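Local coordinates for RabGDI protein (Plasmodium falciparum 3D7, PDB 3P1W) that probably acts as a Rab GDP-dissociation inhibitor, binding Rab GTPases and regulating their cycling between membrane and cytosol, at residues A[142-147]-A[151-156]; A[193-198]-A[224-229]; A[280-285]-A[425-430]; A[335-340]-A[361-366]; A[342-347]-A[376-381]. All coordinates share one frame; numbering follows the deposited sequence. Where two conformers were deposited one is given.

Contact 1 of 5, residues A[142-147]-A[151-156]; sequences KVPATD and LVSPLL
Side-chain torsions set the meeting of Leu155 and Ser153 with the chain around Pro144. Leu155 has CG anti to its carbonyl carbon, and chi1 of -70° with chi2 of 162° brings CD1 up beside the pyrrolidine ring. Leu155 CD1 lies 3.7 Å from Pro144 CD, and the same Leu155 CD1 rests 3.7 Å from the carbonyl oxygen Lys142 O. In Ser153 the hydroxyl is swung to the far side from its own backbone N (chi1 179°), where Ser153 OG passes the ring at 3.9 Å from Pro144 CG. That oxygen has two further tasks. It accepts the backbone N-H of Leu155, with Leu155 N 3.1 Å from Ser153 OG, which makes an ST turn at the start of the type I turn from Ser153 to Leu156. A water also stands 2.6 Å from Ser153 OG, and this water donates to Lys142 O, also at 2.6 Å. The water thus joins two chain segments that share no direct polar bond at this end. At the other end Leu151 N donates to Asp147 O over 3.2 Å, a bond spanning four residues as in an alpha-helix. The contact folds the chain back on itself around the short helix 147-151, whose N-cap is Thr146. Leu155 continues onto Phe208 of helix 203-213 and Val125 of strand 117-129, while Pro144 O takes a hydrogen bond from Tyr168 of helix 158-173.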
# COMPACT_ATOMS: atom_id res chain seq x y z
N LYS A 142 11.74 15.50 -6.70
CA LYS A 142 10.56 15.80 -5.91
C LYS A 142 9.36 15.88 -6.81
O LYS A 142 9.46 16.42 -7.92
CB LYS A 142 10.68 17.14 -5.21
CG LYS A 142 11.57 17.15 -4.01
CD LYS A 142 11.64 18.61 -3.49
CE LYS A 142 12.32 18.72 -2.13
NZ LYS A 142 12.30 20.15 -1.65
N VAL A 143 8.26 15.29 -6.36
CA VAL A 143 7.00 15.34 -7.06
C VAL A 143 6.32 16.67 -6.74
O VAL A 143 6.00 16.93 -5.59
CB VAL A 143 6.08 14.21 -6.64
CG1 VAL A 143 4.72 14.37 -7.31
CG2 VAL A 143 6.73 12.83 -6.98
N PRO A 144 6.10 17.51 -7.77
CA PRO A 144 5.47 18.80 -7.50
C PRO A 144 3.99 18.63 -7.27
O PRO A 144 3.33 17.86 -7.98
CB PRO A 144 5.75 19.61 -8.76
CG PRO A 144 5.99 18.62 -9.82
CD PRO A 144 6.47 17.35 -9.18
N ALA A 145 3.47 19.32 -6.26
CA ALA A 145 2.08 19.17 -5.88
C ALA A 145 1.33 20.49 -5.77
O ALA A 145 0.16 20.48 -5.45
CB ALA A 145 1.96 18.39 -4.58
N THR A 146 1.99 21.62 -6.04
CA THR A 146 1.29 22.89 -6.13
C THR A 146 1.71 23.60 -7.41
O THR A 146 2.73 23.25 -8.02
CB THR A 146 1.63 23.81 -4.96
OG1 THR A 146 3.00 24.22 -5.07
CG2 THR A 146 1.40 23.12 -3.62
N ASP A 147 0.92 24.59 -7.79
CA ASP A 147 1.21 25.38 -8.97
C ASP A 147 2.63 25.96 -8.89
O ASP A 147 3.38 25.93 -9.87
CB ASP A 147 0.14 26.49 -9.21
CG ASP A 147 -0.08 27.40 -8.00
OD1 ASP A 147 0.33 27.06 -6.87
OD2 ASP A 147 -0.68 28.48 -8.18
N LEU A 151 6.12 25.25 -11.36
CA LEU A 151 6.80 26.31 -12.12
C LEU A 151 8.33 26.24 -11.94
O LEU A 151 9.08 26.78 -12.76
CB LEU A 151 6.27 27.69 -11.69
CG LEU A 151 6.54 28.86 -12.63
CD1 LEU A 151 6.05 28.52 -14.03
CD2 LEU A 151 5.88 30.15 -12.11
N VAL A 152 8.74 25.55 -10.87
CA VAL A 152 10.11 25.41 -10.39
C VAL A 152 10.63 23.95 -10.49
O VAL A 152 11.67 23.61 -9.91
CB VAL A 152 10.17 25.85 -8.89
CG1 VAL A 152 8.96 25.41 -8.16
CG2 VAL A 152 11.32 25.27 -8.19
N SER A 153 9.92 23.08 -11.21
CA SER A 153 10.26 21.65 -11.16
C SER A 153 11.33 21.23 -12.15
O SER A 153 11.15 21.41 -13.34
CB SER A 153 9.04 20.79 -11.41
OG SER A 153 9.44 19.43 -11.36
N PRO A 154 12.41 20.58 -11.66
CA PRO A 154 13.44 20.03 -12.57
C PRO A 154 12.94 18.91 -13.50
O PRO A 154 13.63 18.50 -14.43
CB PRO A 154 14.50 19.50 -11.61
CG PRO A 154 13.75 19.21 -10.34
CD PRO A 154 12.71 20.28 -10.25
N LEU A 155 11.72 18.44 -13.27
CA LEU A 155 11.09 17.47 -14.15
C LEU A 155 10.63 18.05 -15.48
O LEU A 155 10.32 17.30 -16.41
CB LEU A 155 9.88 16.83 -13.45
CG LEU A 155 10.12 15.88 -12.28
CD1 LEU A 155 8.82 15.72 -11.46
CD2 LEU A 155 10.58 14.53 -12.79
N LEU A 156 10.59 19.38 -15.57
CA LEU A 156 9.93 20.04 -16.68
C LEU A 156 10.88 21.06 -17.32
O LEU A 156 11.58 21.76 -16.61
CB LEU A 156 8.69 20.76 -16.15
CG LEU A 156 7.69 19.93 -15.34
CD1 LEU A 156 6.69 20.83 -14.63
CD2 LEU A 156 7.00 18.93 -16.24
O HOH W 1 9.74 18.85 -8.86

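Contact 2 of 5, residues A[193-198]-A[224-229]; sequences LEIYKH and QPAYLT
Ile195 and Ala226 form the close point of this helix pair, and the isoleucine can be followed outward atom by atom. Its CB leaves the helix toward the partner segment, but Ile195 CB stays 4.5 Å from Ala226 CB. The branch CG1, set beside the backbone N and anti to the carbonyl carbon (chi1 -65°), makes the real approach: Ile195 CG1 comes to 3.4 Å from Ala226 CB, tighter than ordinary carbon-carbon contact. On the other branch Ile195 CG2 remains 5.4 Å from Ala226 CB. At the tip, Ile195 CD1 turns back to the same side as CA (chi2 -65°) and stays 4.3 Å from Ala226 CB. The methylene CG1, not the terminal methyl, therefore carries the contact. One helical turn further along the second segment, Thr229 CG2 lies 4.5 Å from Tyr196 OH, a marginal touch. The two hydroxyls look elsewhere: Tyr196 OH bonds to Tyr221 OH, and Thr229 OG1 to Tyr216 OH. Backbone hydrogen bonds pair Leu193 with Leu222 and Gln224 with Met192, linking helix 192-198 to the chain leading into helix 226-243. This is apolar helix-helix packing in the largely helical part of the GDI fold, and no hydrogen bond joins the segments directly. The small methyl of Ala226 is consistent with the close approach, the CA atoms of Ile195 and Ala226 being 6.9 Å apart, while neighbouring tyrosines satisfy the buried hydroxyls.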
# COMPACT_ATOMS: atom_id res chain seq x y z
N LEU A 193 -6.69 12.15 -21.55
CA LEU A 193 -5.68 12.46 -22.55
C LEU A 193 -6.05 13.75 -23.28
O LEU A 193 -5.20 14.59 -23.53
CB LEU A 193 -5.54 11.31 -23.56
CG LEU A 193 -4.61 11.57 -24.76
CD1 LEU A 193 -3.19 11.84 -24.30
CD2 LEU A 193 -4.66 10.44 -25.79
N GLU A 194 -7.33 13.91 -23.59
CA GLU A 194 -7.79 15.14 -24.25
C GLU A 194 -7.58 16.35 -23.33
O GLU A 194 -7.23 17.42 -23.81
CB GLU A 194 -9.25 15.02 -24.70
CG GLU A 194 -9.43 14.02 -25.85
CD GLU A 194 -10.88 13.81 -26.23
OE1 GLU A 194 -11.41 14.58 -27.05
OE2 GLU A 194 -11.50 12.86 -25.71
N ILE A 195 -7.73 16.17 -22.01
CA ILE A 195 -7.45 17.25 -21.06
C ILE A 195 -5.96 17.60 -21.03
O ILE A 195 -5.60 18.77 -21.00
CB ILE A 195 -7.91 16.91 -19.63
CG1 ILE A 195 -9.43 16.76 -19.54
CG2 ILE A 195 -7.42 18.00 -18.65
CD1 ILE A 195 -10.20 18.05 -19.82
N TYR A 196 -5.09 16.58 -21.02
CA TYR A 196 -3.65 16.82 -21.09
C TYR A 196 -3.29 17.63 -22.35
O TYR A 196 -2.58 18.63 -22.27
CB TYR A 196 -2.87 15.51 -21.10
CG TYR A 196 -2.75 14.77 -19.78
CD1 TYR A 196 -2.57 15.45 -18.57
CD2 TYR A 196 -2.77 13.38 -19.75
CE1 TYR A 196 -2.40 14.75 -17.35
CE2 TYR A 196 -2.62 12.67 -18.54
CZ TYR A 196 -2.45 13.36 -17.34
OH TYR A 196 -2.30 12.64 -16.16
N LYS A 197 -3.77 17.15 -23.50
CA LYS A 197 -3.55 17.82 -24.79
C LYS A 197 -4.06 19.26 -24.81
O LYS A 197 -3.48 20.10 -25.48
CB LYS A 197 -4.20 17.03 -25.94
CG LYS A 197 -3.46 15.73 -26.28
CD LYS A 197 -4.23 14.88 -27.30
N HIS A 198 -5.14 19.53 -24.07
CA HIS A 198 -5.64 20.90 -23.97
C HIS A 198 -4.60 21.80 -23.31
O HIS A 198 -4.41 22.93 -23.73
CB HIS A 198 -6.97 20.98 -23.20
CG HIS A 198 -7.44 22.39 -22.99
ND1 HIS A 198 -8.09 23.11 -23.97
CD2 HIS A 198 -7.33 23.22 -21.92
CE1 HIS A 198 -8.37 24.32 -23.51
NE2 HIS A 198 -7.91 24.41 -22.28
N GLN A 224 -9.91 6.73 -20.45
CA GLN A 224 -11.12 6.84 -19.63
C GLN A 224 -11.53 8.31 -19.44
O GLN A 224 -10.71 9.22 -19.64
CB GLN A 224 -10.86 6.22 -18.25
CG GLN A 224 -10.54 4.73 -18.28
CD GLN A 224 -10.40 4.14 -16.88
OE1 GLN A 224 -9.62 4.62 -16.05
NE2 GLN A 224 -11.15 3.07 -16.61
N PRO A 225 -12.80 8.55 -19.05
CA PRO A 225 -13.26 9.93 -18.80
C PRO A 225 -12.41 10.71 -17.79
O PRO A 225 -11.96 10.14 -16.79
CB PRO A 225 -14.68 9.72 -18.27
CG PRO A 225 -15.14 8.45 -18.92
CD PRO A 225 -13.90 7.57 -18.94
N ALA A 226 -12.23 12.00 -18.05
CA ALA A 226 -11.27 12.85 -17.33
C ALA A 226 -11.57 13.00 -15.83
O ALA A 226 -10.63 13.00 -15.02
CB ALA A 226 -11.17 14.23 -17.98
N TYR A 227 -12.85 13.13 -15.46
CA TYR A 227 -13.22 13.42 -14.06
C TYR A 227 -12.60 12.47 -13.03
O TYR A 227 -12.25 12.87 -11.93
CB TYR A 227 -14.75 13.45 -13.87
CG TYR A 227 -15.45 12.10 -13.81
CD1 TYR A 227 -15.85 11.56 -12.60
CD2 TYR A 227 -15.73 11.38 -14.98
CE1 TYR A 227 -16.51 10.33 -12.54
CE2 TYR A 227 -16.39 10.16 -14.93
CZ TYR A 227 -16.77 9.64 -13.72
OH TYR A 227 -17.42 8.42 -13.67
N LEU A 228 -12.48 11.20 -13.40
CA LEU A 228 -11.89 10.18 -12.53
C LEU A 228 -10.47 10.57 -12.13
O LEU A 228 -10.08 10.46 -10.97
CB LEU A 228 -11.87 8.83 -13.25
CG LEU A 228 -13.22 8.19 -13.60
CD1 LEU A 228 -13.08 7.30 -14.86
CD2 LEU A 228 -13.79 7.43 -12.40
N THR A 229 -9.72 11.09 -13.10
CA THR A 229 -8.32 11.41 -12.89
C THR A 229 -8.17 12.79 -12.25
O THR A 229 -7.35 12.99 -11.36
CB THR A 229 -7.54 11.31 -14.20
OG1 THR A 229 -7.63 9.96 -14.70
CG2 THR A 229 -6.08 11.69 -13.99

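Contact 3 of 5, residues A[280-285]-A[425-430]; sequences VDFVFD and DNIFVT
Phe282 and Ile427 face each other across 9.7 Å between CA atoms, in strands that run in roughly opposite senses, splayed and unpaired, the separation narrowing to 8.3 Å between the CA atoms of Phe284 and Asp425. The setting is consistent with the Rossmann-like part of the GDI fold. Strand 279-284 opens an antiparallel meander with 290-295 and 300-303, and strand 427-429 extends the parallel sheet alongside 305-308. A classic beta bulge, in which Val280 and Asp281 both oppose Lys294, marks the start of the first segment. Two phenylalanines of the meander share one methyl of the sheet. Ile427 has an extended chain beyond CB (chi2 170°), which carries CD1 well out from its strand and into the angle between the two rings, touching both. Over one face of the Phe282 ring, Ile427 CD1 sits 3.9 Å from Phe282 CD1. Ile427 CD1 lies 3.7 Å from Phe284 CE1, where the two side chains meet at about a right angle. Val290 helps enclose the group, touching both Phe282 and Ile427. Asp425 precedes the strand carrying the isoleucine, and its OD2 forms a salt bridge with Lys319; the same lysine also bonds to Ile427 O. Asp425 OD1 closes an Asx turn by accepting from Ile427 N at 2.8 Å, and the donor arrives 51° out of the carboxylate plane.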
# COMPACT_ATOMS: atom_id res chain seq x y z
N VAL A 280 -7.70 -26.69 10.79
CA VAL A 280 -7.39 -27.84 9.95
C VAL A 280 -8.52 -28.22 8.99
O VAL A 280 -8.34 -29.15 8.18
CB VAL A 280 -6.96 -29.08 10.79
CG1 VAL A 280 -5.80 -28.70 11.74
CG2 VAL A 280 -8.14 -29.71 11.56
N ASP A 281 -9.67 -27.52 9.06
CA ASP A 281 -10.80 -27.77 8.16
C ASP A 281 -11.89 -26.69 8.14
O ASP A 281 -12.15 -26.00 9.15
CB ASP A 281 -11.44 -29.12 8.48
CG ASP A 281 -10.62 -30.30 7.99
OD1 ASP A 281 -10.16 -30.25 6.81
OD2 ASP A 281 -10.44 -31.25 8.78
N PHE A 282 -12.52 -26.56 6.97
CA PHE A 282 -13.79 -25.89 6.84
C PHE A 282 -14.89 -26.94 6.93
O PHE A 282 -14.72 -28.07 6.48
CB PHE A 282 -13.90 -25.21 5.48
CG PHE A 282 -12.97 -24.03 5.32
CD1 PHE A 282 -13.37 -22.76 5.70
CD2 PHE A 282 -11.71 -24.20 4.81
CE1 PHE A 282 -12.52 -21.66 5.55
CE2 PHE A 282 -10.86 -23.11 4.65
CZ PHE A 282 -11.27 -21.85 5.03
N VAL A 283 -16.02 -26.56 7.53
CA VAL A 283 -17.22 -27.37 7.52
C VAL A 283 -18.17 -26.75 6.50
O VAL A 283 -18.39 -25.53 6.50
CB VAL A 283 -17.87 -27.43 8.91
CG1 VAL A 283 -19.05 -28.42 8.93
CG2 VAL A 283 -16.83 -27.79 9.98
N PHE A 284 -18.70 -27.58 5.60
CA PHE A 284 -19.64 -27.17 4.56
C PHE A 284 -21.02 -27.79 4.74
O PHE A 284 -21.12 -28.95 5.11
CB PHE A 284 -19.10 -27.59 3.20
CG PHE A 284 -17.89 -26.84 2.80
CD1 PHE A 284 -18.00 -25.52 2.42
CD2 PHE A 284 -16.64 -27.44 2.83
CE1 PHE A 284 -16.88 -24.79 2.06
CE2 PHE A 284 -15.50 -26.70 2.46
CZ PHE A 284 -15.64 -25.39 2.08
N ASP A 285 -22.06 -27.01 4.47
CA ASP A 285 -23.43 -27.54 4.53
C ASP A 285 -23.77 -28.31 3.26
O ASP A 285 -22.95 -28.45 2.36
CB ASP A 285 -24.44 -26.41 4.80
CG ASP A 285 -24.59 -25.45 3.64
OD1 ASP A 285 -24.13 -25.76 2.51
OD2 ASP A 285 -25.18 -24.38 3.85
N ASP A 425 -20.13 -19.85 -1.75
CA ASP A 425 -19.83 -20.57 -0.52
C ASP A 425 -19.63 -19.67 0.71
O ASP A 425 -19.43 -20.18 1.81
CB ASP A 425 -18.61 -21.46 -0.74
CG ASP A 425 -17.31 -20.67 -0.93
OD1 ASP A 425 -17.30 -19.41 -0.83
OD2 ASP A 425 -16.29 -21.34 -1.20
N ASN A 426 -19.66 -18.34 0.51
CA ASN A 426 -19.47 -17.37 1.61
C ASN A 426 -18.08 -17.39 2.27
O ASN A 426 -17.93 -16.96 3.42
CB ASN A 426 -20.57 -17.52 2.67
CG ASN A 426 -21.90 -17.00 2.19
OD1 ASN A 426 -21.95 -15.93 1.59
ND2 ASN A 426 -22.99 -17.73 2.46
N ILE A 427 -17.08 -17.82 1.50
CA ILE A 427 -15.69 -17.73 1.92
C ILE A 427 -15.05 -16.64 1.06
O ILE A 427 -14.84 -16.85 -0.15
CB ILE A 427 -14.93 -19.05 1.78
CG1 ILE A 427 -15.60 -20.16 2.62
CG2 ILE A 427 -13.47 -18.90 2.22
CD1 ILE A 427 -15.06 -21.53 2.35
N PHE A 428 -14.81 -15.49 1.68
CA PHE A 428 -14.31 -14.29 0.97
C PHE A 428 -12.83 -14.24 1.22
O PHE A 428 -12.42 -14.16 2.38
CB PHE A 428 -14.96 -13.02 1.53
CG PHE A 428 -16.43 -12.93 1.26
CD1 PHE A 428 -16.91 -12.15 0.22
CD2 PHE A 428 -17.34 -13.67 2.01
CE1 PHE A 428 -18.27 -12.08 -0.05
CE2 PHE A 428 -18.72 -13.62 1.73
CZ PHE A 428 -19.18 -12.82 0.70
N VAL A 429 -12.05 -14.29 0.14
CA VAL A 429 -10.60 -14.37 0.23
C VAL A 429 -9.96 -13.04 -0.17
O VAL A 429 -10.26 -12.49 -1.22
CB VAL A 429 -10.03 -15.52 -0.65
CG1 VAL A 429 -8.54 -15.65 -0.45
CG2 VAL A 429 -10.70 -16.89 -0.27
N THR A 430 -9.12 -12.50 0.70
CA THR A 430 -8.36 -11.27 0.38
C THR A 430 -7.28 -11.58 -0.66
O THR A 430 -6.68 -12.66 -0.66
CB THR A 430 -7.74 -10.63 1.62
OG1 THR A 430 -6.92 -11.56 2.32
CG2 THR A 430 -8.83 -10.06 2.55

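Contact 4 of 5, residues A[335-340]-A[361-366]; sequences NPIPET and IYINLV
Ile337 meets Leu365 and Ile363 through apolar contacts alone. Its CD1 is the leading atom, with Ile337 CD1 3.8 Å from Leu365 CB and 4.0 Å from Leu365 CG. The same methyl reaches the next inward-facing residue of the strand, Ile337 CD1 standing 4.1 Å from Ile363 CG2, so that it settles between two side chains placed two residues apart. Further back, Ile337 CG1 passes Leu365 CD2 at 4.1 Å. The side chains of Ile337 and Leu365 lie alongside each other, pointing opposite ways. The extended end of the isoleucine (chi2 173°) carries CD1 deep enough to do this. In Leu365, CG anti to the backbone N (chi1 178°) places that carbon and its methyls beside the isoleucine, while CB faces it because of the strand's register.

The polar interactions lie within the turn that holds Ile337. Its carbonyl oxygen, Ile337 O, receives Thr340 OG1 at 2.6 Å, and more weakly Thr340 N at 3.3 Å. Together they close a type II beta turn, with Pro338 at the first corner and Glu339 at the second, where phi is positive (70°). The hydroxyl bond probably gives more of the closure than the long amide one.

Asn364, between the two inward residues, points the other way, as strand alternation dictates, and its ND2 bonds Ser437 O and Pro93 O. The whole is a turn, from the connection between strands 320-333 and 346-350, folded over one face of an antiparallel beta-meander formed by strands 346-350, 361-367 and 378-385, with 361-367 in the middle.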
# COMPACT_ATOMS: atom_id res chain seq x y z
N ASN A 335 22.94 5.76 5.74
CA ASN A 335 22.61 7.17 5.49
C ASN A 335 21.33 7.28 4.68
O ASN A 335 20.89 6.28 4.10
CB ASN A 335 23.74 7.82 4.70
CG ASN A 335 24.95 8.11 5.56
OD1 ASN A 335 24.88 8.89 6.54
ND2 ASN A 335 26.07 7.46 5.24
N PRO A 336 20.72 8.48 4.63
CA PRO A 336 19.56 8.64 3.75
C PRO A 336 19.87 8.29 2.29
O PRO A 336 21.03 8.31 1.86
CB PRO A 336 19.22 10.14 3.86
CG PRO A 336 19.83 10.57 5.19
CD PRO A 336 21.09 9.76 5.29
N ILE A 337 18.82 8.00 1.53
CA ILE A 337 18.96 7.76 0.10
C ILE A 337 19.55 9.01 -0.58
O ILE A 337 19.00 10.10 -0.45
CB ILE A 337 17.61 7.42 -0.56
CG1 ILE A 337 17.07 6.06 -0.04
CG2 ILE A 337 17.73 7.36 -2.07
CD1 ILE A 337 15.65 5.74 -0.53
N PRO A 338 20.65 8.84 -1.35
CA PRO A 338 21.21 10.01 -2.05
C PRO A 338 20.15 10.74 -2.90
O PRO A 338 19.25 10.09 -3.47
CB PRO A 338 22.32 9.41 -2.90
CG PRO A 338 22.77 8.21 -2.08
CD PRO A 338 21.48 7.65 -1.55
N GLU A 339 20.21 12.07 -2.93
CA GLU A 339 19.32 12.88 -3.77
C GLU A 339 17.84 12.90 -3.32
O GLU A 339 16.93 13.14 -4.12
CB GLU A 339 19.43 12.47 -5.25
CG GLU A 339 20.87 12.22 -5.78
CD GLU A 339 21.87 13.38 -5.54
OE1 GLU A 339 21.47 14.57 -5.57
OE2 GLU A 339 23.08 13.10 -5.34
N THR A 340 17.61 12.65 -2.03
CA THR A 340 16.28 12.80 -1.45
C THR A 340 16.35 13.82 -0.31
O THR A 340 15.57 13.77 0.63
CB THR A 340 15.72 11.46 -0.94
OG1 THR A 340 16.58 10.95 0.07
CG2 THR A 340 15.63 10.47 -2.07
N ILE A 361 8.09 0.19 -10.36
CA ILE A 361 8.87 -0.22 -9.18
C ILE A 361 8.78 0.89 -8.15
O ILE A 361 8.66 2.08 -8.52
CB ILE A 361 10.30 -0.60 -9.57
CG1 ILE A 361 10.26 -1.85 -10.49
CG2 ILE A 361 11.18 -0.85 -8.35
CD1 ILE A 361 11.64 -2.37 -10.97
N TYR A 362 8.82 0.51 -6.88
CA TYR A 362 8.60 1.44 -5.78
C TYR A 362 9.68 1.28 -4.71
O TYR A 362 10.18 0.20 -4.49
CB TYR A 362 7.23 1.19 -5.16
CG TYR A 362 6.08 1.10 -6.15
CD1 TYR A 362 5.29 2.21 -6.43
CD2 TYR A 362 5.79 -0.09 -6.83
CE1 TYR A 362 4.23 2.15 -7.33
CE2 TYR A 362 4.74 -0.17 -7.75
CZ TYR A 362 3.97 0.95 -7.99
OH TYR A 362 2.94 0.90 -8.89
N ILE A 363 10.02 2.38 -4.04
CA ILE A 363 10.96 2.35 -2.93
C ILE A 363 10.40 3.20 -1.79
O ILE A 363 10.10 4.38 -1.99
CB ILE A 363 12.35 2.88 -3.28
CG1 ILE A 363 12.87 2.26 -4.58
CG2 ILE A 363 13.30 2.72 -2.10
CD1 ILE A 363 14.26 2.77 -5.07
N ASN A 364 10.23 2.59 -0.61
CA ASN A 364 9.91 3.35 0.61
C ASN A 364 11.11 3.42 1.51
O ASN A 364 11.89 2.49 1.56
CB ASN A 364 8.74 2.73 1.33
CG ASN A 364 7.43 3.13 0.70
OD1 ASN A 364 7.38 4.06 -0.12
ND2 ASN A 364 6.36 2.44 1.06
N LEU A 365 11.26 4.54 2.22
CA LEU A 365 12.38 4.73 3.11
C LEU A 365 11.78 5.18 4.45
O LEU A 365 10.97 6.12 4.47
CB LEU A 365 13.33 5.80 2.53
CG LEU A 365 14.57 6.27 3.27
CD1 LEU A 365 14.27 7.13 4.49
CD2 LEU A 365 15.51 5.10 3.65
N VAL A 366 12.19 4.49 5.52
CA VAL A 366 11.84 4.84 6.88
C VAL A 366 13.03 4.67 7.82
O VAL A 366 14.03 4.04 7.47
CB VAL A 366 10.64 4.02 7.36
CG1 VAL A 366 9.34 4.51 6.66
CG2 VAL A 366 10.89 2.55 7.08

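Contact 5 of 5, residues A[342-347]-A[376-381]; sequences QTNSCQ and GKYIAI
The phenol ring of Tyr378 and the amide of Asn344 are the flat groups here, and they meet side by side instead of stacking. Asn344 OD1 lies at the ring edge, near its plane, 3.8 Å from Tyr378 CE1 and 3.9 Å from Tyr378 OH. The amide and ring planes are only 19° apart, so the two planes are nearly parallel. Neither segment lays an atom over a face of the ring; the other neighbour, Thr343 O, comes in at a slant and is 4.4 Å from Tyr378 CE1. Beyond the two segments, Pro336, Leu365 and Ser367 also touch the tyrosine. With CG beside the backbone N (chi1 -71°), the amide of Asn344 is carried toward the ring even though its CB does not point there. The backbone of the asparagine is well tethered: its N donates to Glu121 OE1 and its O bonds to Ser367 OG. Thr343, next to it, bonds through OG1 to Thr340 O. Tyr378 begins strand 378-385, which pairs with strand 320-333 through Leu333, whereas Asn344 belongs to the loop leading into strand 346-350. No hydrogen bond joins the two segments. What remains is a carbonyl oxygen set against the C-H edge of an aromatic ring, probably a mild electrostatic attraction, with the fixing of both partners left to their neighbours.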
# COMPACT_ATOMS: atom_id res chain seq x y z
N GLN A 342 18.24 14.37 2.15
CA GLN A 342 18.49 13.82 3.48
C GLN A 342 17.21 13.54 4.26
O GLN A 342 17.19 13.58 5.49
CB GLN A 342 19.44 14.74 4.29
CG GLN A 342 20.85 14.90 3.70
CD GLN A 342 21.61 13.58 3.63
OE1 GLN A 342 21.76 12.99 2.56
NE2 GLN A 342 22.09 13.11 4.79
N THR A 343 16.13 13.21 3.54
CA THR A 343 14.85 12.92 4.19
C THR A 343 14.92 11.68 5.08
O THR A 343 15.66 10.72 4.79
CB THR A 343 13.69 12.75 3.19
OG1 THR A 343 14.08 11.86 2.13
CG2 THR A 343 13.27 14.13 2.64
N ASN A 344 14.17 11.71 6.18
CA ASN A 344 14.14 10.60 7.15
C ASN A 344 13.07 9.58 6.81
O ASN A 344 13.02 8.49 7.40
CB ASN A 344 13.94 11.15 8.56
CG ASN A 344 15.15 11.88 9.08
OD1 ASN A 344 16.27 11.42 8.90
ND2 ASN A 344 14.93 13.02 9.70
N SER A 345 12.19 9.96 5.89
CA SER A 345 11.26 9.05 5.29
C SER A 345 10.91 9.58 3.90
O SER A 345 10.83 10.80 3.66
CB SER A 345 10.01 8.90 6.16
OG SER A 345 9.46 10.17 6.46
N CYS A 346 10.75 8.68 2.94
CA CYS A 346 10.34 9.09 1.61
C CYS A 346 9.81 7.92 0.81
O CYS A 346 9.96 6.76 1.20
CB CYS A 346 11.48 9.82 0.84
SG CYS A 346 12.88 8.84 0.39
N GLN A 347 9.11 8.26 -0.27
CA GLN A 347 8.58 7.33 -1.27
C GLN A 347 9.17 7.72 -2.64
O GLN A 347 9.22 8.93 -2.98
CB GLN A 347 7.06 7.44 -1.34
CG GLN A 347 6.37 6.50 -2.37
CD GLN A 347 4.85 6.52 -2.26
OE1 GLN A 347 4.17 5.51 -2.46
NE2 GLN A 347 4.32 7.67 -1.89
N GLY A 376 20.37 6.69 13.27
CA GLY A 376 21.57 6.67 12.43
C GLY A 376 21.49 5.59 11.36
O GLY A 376 22.34 5.53 10.47
N LYS A 377 20.51 4.71 11.45
CA LYS A 377 20.30 3.72 10.40
C LYS A 377 18.96 3.99 9.69
O LYS A 377 18.05 4.62 10.23
CB LYS A 377 20.34 2.29 10.96
CG LYS A 377 21.67 1.87 11.60
CD LYS A 377 22.86 1.89 10.63
CE LYS A 377 24.18 1.66 11.38
NZ LYS A 377 25.38 2.01 10.58
N TYR A 378 18.86 3.50 8.46
CA TYR A 378 17.68 3.68 7.64
C TYR A 378 17.31 2.34 7.00
O TYR A 378 18.18 1.48 6.82
CB TYR A 378 17.94 4.70 6.52
CG TYR A 378 18.43 6.03 7.03
CD1 TYR A 378 17.59 7.12 7.08
CD2 TYR A 378 19.73 6.17 7.51
CE1 TYR A 378 18.03 8.33 7.57
CE2 TYR A 378 20.18 7.38 8.00
CZ TYR A 378 19.31 8.45 8.02
OH TYR A 378 19.72 9.67 8.50
N ILE A 379 16.05 2.22 6.64
CA ILE A 379 15.55 1.07 5.91
C ILE A 379 14.88 1.51 4.61
O ILE A 379 13.93 2.30 4.65
CB ILE A 379 14.53 0.28 6.77
CG1 ILE A 379 15.25 -0.47 7.87
CG2 ILE A 379 13.82 -0.73 5.94
CD1 ILE A 379 16.00 -1.64 7.33
N ALA A 380 15.38 1.01 3.48
CA ALA A 380 14.75 1.25 2.18
C ALA A 380 14.21 -0.09 1.68
O ALA A 380 14.93 -1.07 1.67
CB ALA A 380 15.78 1.83 1.16
N ILE A 381 12.95 -0.09 1.27
CA ILE A 381 12.27 -1.29 0.81
C ILE A 381 11.89 -1.11 -0.65
O ILE A 381 11.05 -0.29 -1.00
CB ILE A 381 11.03 -1.57 1.66
CG1 ILE A 381 11.39 -1.53 3.16
CG2 ILE A 381 10.42 -2.94 1.24
CD1 ILE A 381 11.25 -0.15 3.87

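Along the chain contact 1 closes before contact 2 opens, and both come before contacts 3, 4 and 5. Contacts 4 and 5 cross, their segments alternating, and both nest inside the long loop closed by contact 3. Their centres are about 5 Å apart, and both reach the sheet of strands 346-350, 361-367 and 378-385, where Leu365 N probably bonds Cys346 O. Contact 1, in loops between strand 138-142 and helix 158-173, lies about 20 Å between centres from contact 2, between two helices. Contact 3 is about 50 Å between centres from contact 1, across the chain centre from contacts 1, 4 and 5. The five thus sample separate parts of one GDI-family fold.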